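DNA gyrase, B subunit, truncated (Myxococcus xanthus, PDB 3CWV) probably catalyses the ATP-dependent breakage, passage and rejoining of double-stranded DNA, as a member of the GyrB family of type II topoisomerases. Local coordinates at residues C178-A183 with A210-V215; L39-E44 with D94-D99. One frame throughout, in Å; residues are numbered along the deposited sequence.

In the fold
Two closures, made in turn along the chain, hold helices to their neighbours. After two short helices, 11-17 and 20-23, helix 28-47 lies against strand 64-70; the chain then makes two strands and helix 75-82 before the loop at 94-99 returns to it in interaction 2. Only later do helix 171-184 and, after a hairpin of strands 189-194 and 199-204, helix 208-217 meet in interaction 1. The two closures are in series, neither nesting nor crossing, their centres about 21 Å apart. L181 of helix 171-184 joins them, packing on Y43 and L39 of helix 28-47, its CD1 3.7 Å from Y43 CB. Interaction 2 stays in the GHKL-type ATPase fold; interaction 1 joins two helices.

Interaction 1. Residues C178-A183 with A210-V215; sequences CNELAA and AQWAHV
W212 reaches from helix 208-217 across to helix 171-184 and lies against A183 and E180, so that one large indole does the work of spanning two helices. Their closest CA atoms here, those of A183 and W212, are 6.1 Å apart. The A183 methyl sits beside the root of the indole, its CB 3.6 Å from W212 CE3 and 3.7 Å from W212 CB. One turn back, E180 meets the far end of the six-membered ring with its aliphatic part: E180 CG is 3.7 Å from W212 CZ2. Both approach the ring obliquely. Helix 171-184 packs at the edge of the mixed sheet of this GHKL-type ATPase fold, C178 and A182 touching V190 and W203, while helix 208-217 follows the last strand of that sheet. With CG opposite the main-chain nitrogen (chi1 -173°), the indole is directed away from its own helix and onto A183 and E180. E180 stays extended beyond CG, its carboxylate plane 45° from the indole and in a weak, long ion pair with R177. An alanine in place of W212 is likely to open a gap between the helices, with the A183 methyl and the E180 methylene losing their apolar partner.

Interaction 2. Residues L39-E44 with D94-D99; sequences LDVAYE and DGWGWD
V41 on helix 28-47 and G97 in the loop at 94-99 bring their backbones to 5.2 Å, CA to CA. The loop is bent by a type II turn from G95 to W98, closed by W98 N donating to G95 O at 3.0 Å. G97 takes the third position of that turn with a positive phi of 78°, where a CB would be crowded by W96 CE3. No direct hydrogen bond links the segments; instead a water accepts from G97 N at 2.9 Å and donates to V41 O at 3.2 Å. The side chains meet beside it. V41 CG1, set opposite its own backbone nitrogen at chi1 176°, points into the middle of the W96 six-membered ring in a CH-pi contact, 3.4 Å from the centroid and only 11° off the normal. Its other branch, CG2, faces the bare G97 CA at 4.1 Å. The indole also touches N77 and L78 of helix 75-82 and C68 of the sheet. In GHKL relatives this glycine-rich region belongs to the ATP lid, and the loop here probably corresponds to it. The chemistry implies a join made by dispersion over an aromatic face, with a single water serving both buried backbone groups.

Interaction 1. Residues C178-A183 with A210-V215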
loop_
_atom_site.group_PDB
_atom_site.type_symbol
_atom_site.label_atom_id
_atom_site.label_comp_id
_atom_site.label_asym_id
_atom_site.label_seq_id
_atom_site.Cartn_x
_atom_site.Cartn_y
_atom_site.Cartn_z
ATOM N N CYS A 178 -4.369 -6.568 -2.774
ATOM C CA CYS A 178 -3.131 -7.140 -3.285
ATOM C C CYS A 178 -2.774 -6.522 -4.652
ATOM O O CYS A 178 -1.617 -6.191 -4.924
ATOM C CB CYS A 178 -3.264 -8.652 -3.409
ATOM S SG CYS A 178 -3.210 -9.567 -1.851
ATOM N N ASN A 179 -3.785 -6.379 -5.506
ATOM C CA ASN A 179 -3.616 -5.757 -6.816
ATOM C C ASN A 179 -3.079 -4.323 -6.672
ATOM O O ASN A 179 -2.146 -3.937 -7.390
ATOM C CB ASN A 179 -4.966 -5.816 -7.563
ATOM C CG ASN A 179 -4.866 -5.456 -9.048
ATOM O OD1 ASN A 179 -3.817 -5.031 -9.574
ATOM N ND2 ASN A 179 -5.994 -5.601 -9.727
ATOM N N GLU A 180 -3.646 -3.550 -5.738
ATOM C CA GLU A 180 -3.182 -2.198 -5.459
ATOM C C GLU A 180 -1.740 -2.180 -5.006
ATOM O O GLU A 180 -0.980 -1.323 -5.412
ATOM C CB GLU A 180 -3.962 -1.582 -4.316
ATOM C CG GLU A 180 -5.385 -1.311 -4.591
ATOM C CD GLU A 180 -6.050 -0.682 -3.386
ATOM O OE1 GLU A 180 -5.363 -0.454 -2.351
ATOM O OE2 GLU A 180 -7.263 -0.425 -3.473
ATOM N N LEU A 181 -1.390 -3.089 -4.102
ATOM C CA LEU A 181 -0.026 -3.182 -3.592
ATOM C C LEU A 181 1.004 -3.432 -4.730
ATOM O O LEU A 181 2.068 -2.794 -4.766
ATOM C CB LEU A 181 0.055 -4.276 -2.524
ATOM C CG LEU A 181 1.440 -4.715 -2.042
ATOM C CD1 LEU A 181 2.155 -3.566 -1.329
ATOM C CD2 LEU A 181 1.358 -5.942 -1.136
ATOM N N ALA A 182 0.687 -4.343 -5.652
ATOM C CA ALA A 182 1.525 -4.528 -6.850
ATOM C C ALA A 182 1.698 -3.245 -7.676
ATOM O O ALA A 182 2.794 -2.970 -8.189
ATOM C CB ALA A 182 0.976 -5.668 -7.734
ATOM N N ALA A 183 0.626 -2.468 -7.812
ATOM C CA ALA A 183 0.674 -1.176 -8.518
ATOM C C ALA A 183 1.485 -0.117 -7.765
ATOM O O ALA A 183 2.187 0.696 -8.379
ATOM C CB ALA A 183 -0.753 -0.647 -8.759
ATOM N N ALA A 210 0.662 3.543 -13.652
ATOM C CA ALA A 210 0.344 3.736 -15.072
ATOM C C ALA A 210 -0.289 2.474 -15.634
ATOM O O ALA A 210 -1.318 2.515 -16.332
ATOM C CB ALA A 210 1.595 4.087 -15.857
ATOM N N GLN A 211 0.315 1.339 -15.306
ATOM C CA GLN A 211 -0.213 0.076 -15.766
ATOM C C GLN A 211 -1.598 -0.141 -15.150
ATOM O O GLN A 211 -2.511 -0.619 -15.825
ATOM C CB GLN A 211 0.768 -1.053 -15.459
ATOM C CG GLN A 211 0.332 -2.441 -15.907
ATOM C CD GLN A 211 1.490 -3.406 -15.972
ATOM O OE1 GLN A 211 2.583 -3.092 -15.524
ATOM N NE2 GLN A 211 1.259 -4.590 -16.532
ATOM N N TRP A 212 -1.764 0.279 -13.892
ATOM C CA TRP A 212 -3.017 0.149 -13.154
ATOM C C TRP A 212 -4.112 1.037 -13.731
ATOM O O TRP A 212 -5.281 0.641 -13.768
ATOM C CB TRP A 212 -2.796 0.518 -11.674
ATOM C CG TRP A 212 -3.966 0.265 -10.735
ATOM C CD1 TRP A 212 -5.000 -0.608 -10.928
ATOM C CD2 TRP A 212 -4.174 0.847 -9.429
ATOM N NE1 TRP A 212 -5.858 -0.573 -9.849
ATOM C CE2 TRP A 212 -5.373 0.303 -8.914
ATOM C CE3 TRP A 212 -3.467 1.778 -8.654
ATOM C CZ2 TRP A 212 -5.888 0.664 -7.665
ATOM C CZ3 TRP A 212 -3.972 2.132 -7.409
ATOM C CH2 TRP A 212 -5.178 1.575 -6.926
ATOM N N ALA A 213 -3.744 2.248 -14.146
ATOM C CA ALA A 213 -4.708 3.174 -14.740
ATOM C C ALA A 213 -5.282 2.595 -16.042
ATOM O O ALA A 213 -6.492 2.702 -16.306
ATOM C CB ALA A 213 -4.069 4.543 -14.982
ATOM N N HIS A 214 -4.415 1.976 -16.838
ATOM C CA HIS A 214 -4.846 1.296 -18.060
ATOM C C HIS A 214 -5.889 0.243 -17.718
ATOM O O HIS A 214 -6.955 0.184 -18.344
ATOM C CB HIS A 214 -3.684 0.602 -18.777
ATOM C CG HIS A 214 -4.146 -0.456 -19.737
ATOM N ND1 HIS A 214 -4.607 -0.163 -21.005
ATOM C CD2 HIS A 214 -4.281 -1.799 -19.591
ATOM C CE1 HIS A 214 -4.982 -1.280 -21.605
ATOM N NE2 HIS A 214 -4.800 -2.286 -20.767
ATOM N N VAL A 215 -5.564 -0.596 -16.736
ATOM C CA VAL A 215 -6.484 -1.617 -16.249
ATOM C C VAL A 215 -7.834 -1.025 -15.891
ATOM O O VAL A 215 -8.871 -1.523 -16.353
ATOM C CB VAL A 215 -5.906 -2.381 -15.026
ATOM C CG1 VAL A 215 -6.976 -3.237 -14.357
ATOM C CG2 VAL A 215 -4.740 -3.247 -15.447
#

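Interaction 2. Residues L39-E44 with D94-D99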
loop_
_atom_site.group_PDB
_atom_site.type_symbol
_atom_site.label_atom_id
_atom_site.label_comp_id
_atom_site.label_asym_id
_atom_site.label_seq_id
_atom_site.Cartn_x
_atom_site.Cartn_y
_atom_site.Cartn_z
ATOM N N LEU A 39 -0.098 -6.705 5.126
ATOM C CA LEU A 39 0.235 -6.147 3.808
ATOM C C LEU A 39 1.045 -4.840 3.875
ATOM O O LEU A 39 1.969 -4.631 3.066
ATOM C CB LEU A 39 -1.053 -5.919 2.973
ATOM C CG LEU A 39 -1.717 -7.251 2.573
ATOM C CD1 LEU A 39 -3.120 -6.998 1.976
ATOM C CD2 LEU A 39 -0.848 -7.987 1.591
ATOM N N ASP A 40 0.721 -3.971 4.841
ATOM C CA ASP A 40 1.478 -2.718 5.022
ATOM C C ASP A 40 2.956 -2.984 5.425
ATOM O O ASP A 40 3.869 -2.229 5.041
ATOM C CB ASP A 40 0.834 -1.817 6.069
ATOM C CG ASP A 40 -0.484 -1.140 5.591
ATOM O OD1 ASP A 40 -0.823 -1.172 4.389
ATOM O OD2 ASP A 40 -1.179 -0.574 6.468
ATOM N N VAL A 41 3.176 -4.013 6.246
ATOM C CA VAL A 41 4.542 -4.458 6.574
ATOM C C VAL A 41 5.336 -4.808 5.302
ATOM O O VAL A 41 6.481 -4.356 5.113
ATOM C CB VAL A 41 4.559 -5.702 7.514
ATOM C CG1 VAL A 41 6.010 -6.163 7.729
ATOM C CG2 VAL A 41 3.954 -5.383 8.854
ATOM N N ALA A 42 4.720 -5.611 4.434
ATOM C CA ALA A 42 5.329 -6.038 3.169
ATOM C C ALA A 42 5.563 -4.833 2.252
ATOM O O ALA A 42 6.615 -4.722 1.629
ATOM C CB ALA A 42 4.423 -7.098 2.464
ATOM N N TYR A 43 4.605 -3.909 2.207
ATOM C CA TYR A 43 4.774 -2.674 1.440
ATOM C C TYR A 43 6.009 -1.885 1.883
ATOM O O TYR A 43 6.738 -1.373 1.045
ATOM C CB TYR A 43 3.573 -1.727 1.560
ATOM C CG TYR A 43 3.892 -0.416 0.909
ATOM C CD1 TYR A 43 3.906 -0.299 -0.484
ATOM C CD2 TYR A 43 4.262 0.684 1.672
ATOM C CE1 TYR A 43 4.236 0.909 -1.088
ATOM C CE2 TYR A 43 4.600 1.879 1.092
ATOM C CZ TYR A 43 4.582 1.986 -0.290
ATOM O OH TYR A 43 4.914 3.175 -0.858
ATOM N N GLU A 44 6.209 -1.737 3.187
ATOM C CA GLU A 44 7.321 -0.923 3.660
ATOM C C GLU A 44 8.657 -1.563 3.293
ATOM O O GLU A 44 9.624 -0.860 2.910
ATOM C CB GLU A 44 7.209 -0.646 5.163
ATOM C CG GLU A 44 8.438 0.058 5.765
ATOM C CD GLU A 44 8.616 1.513 5.311
ATOM O OE1 GLU A 44 7.709 2.102 4.694
ATOM O OE2 GLU A 44 9.687 2.079 5.594
ATOM N N ASP A 94 14.866 0.010 12.953
ATOM C CA ASP A 94 14.700 -0.581 11.623
ATOM C C ASP A 94 14.440 -2.066 11.745
ATOM O O ASP A 94 14.832 -2.688 12.729
ATOM C CB ASP A 94 15.965 -0.407 10.752
ATOM C CG ASP A 94 16.382 1.055 10.595
ATOM O OD1 ASP A 94 16.081 1.615 9.522
ATOM O OD2 ASP A 94 16.992 1.626 11.548
ATOM N N GLY A 95 13.803 -2.650 10.735
ATOM C CA GLY A 95 13.536 -4.079 10.792
ATOM C C GLY A 95 12.217 -4.421 10.164
ATOM O O GLY A 95 11.349 -3.538 9.977
ATOM N N TRP A 96 12.086 -5.689 9.798
ATOM C CA TRP A 96 10.819 -6.224 9.291
ATOM C C TRP A 96 9.687 -5.966 10.300
ATOM O O TRP A 96 9.707 -6.475 11.414
ATOM C CB TRP A 96 10.949 -7.727 8.978
ATOM C CG TRP A 96 9.883 -8.196 8.044
ATOM C CD1 TRP A 96 9.930 -8.216 6.668
ATOM C CD2 TRP A 96 8.592 -8.701 8.411
ATOM N NE1 TRP A 96 8.737 -8.726 6.158
ATOM C CE2 TRP A 96 7.900 -9.019 7.203
ATOM C CE3 TRP A 96 7.966 -8.946 9.637
ATOM C CZ2 TRP A 96 6.605 -9.543 7.192
ATOM C CZ3 TRP A 96 6.676 -9.473 9.626
ATOM C CH2 TRP A 96 6.011 -9.764 8.401
ATOM N N GLY A 97 8.708 -5.162 9.923
ATOM C CA GLY A 97 7.558 -4.862 10.834
ATOM C C GLY A 97 7.886 -3.847 11.920
ATOM O O GLY A 97 7.048 -3.552 12.764
ATOM N N TRP A 98 9.088 -3.257 11.885
ATOM C CA TRP A 98 9.440 -2.221 12.854
ATOM C C TRP A 98 8.637 -0.951 12.552
ATOM O O TRP A 98 8.530 -0.534 11.400
ATOM C CB TRP A 98 10.941 -1.894 12.804
ATOM C CG TRP A 98 11.438 -1.194 14.026
ATOM C CD1 TRP A 98 11.425 0.149 14.261
ATOM C CD2 TRP A 98 12.050 -1.797 15.172
ATOM N NE1 TRP A 98 11.981 0.416 15.495
ATOM C CE2 TRP A 98 12.357 -0.760 16.078
ATOM C CE3 TRP A 98 12.376 -3.116 15.516
ATOM C CZ2 TRP A 98 12.995 -0.991 17.309
ATOM C CZ3 TRP A 98 12.987 -3.350 16.774
ATOM C CH2 TRP A 98 13.297 -2.288 17.635
ATOM N N ASP A 99 8.106 -0.330 13.586
ATOM C CA ASP A 99 7.159 0.776 13.442
ATOM C C ASP A 99 5.953 0.447 12.530
ATOM O O ASP A 99 5.552 1.255 11.684
ATOM C CB ASP A 99 7.855 2.044 12.942
ATOM C CG ASP A 99 7.043 3.333 13.253
ATOM O OD1 ASP A 99 6.279 3.343 14.229
ATOM O OD2 ASP A 99 7.188 4.319 12.503
HETATM O O HOH W 1 8.598 -3.737 7.437
#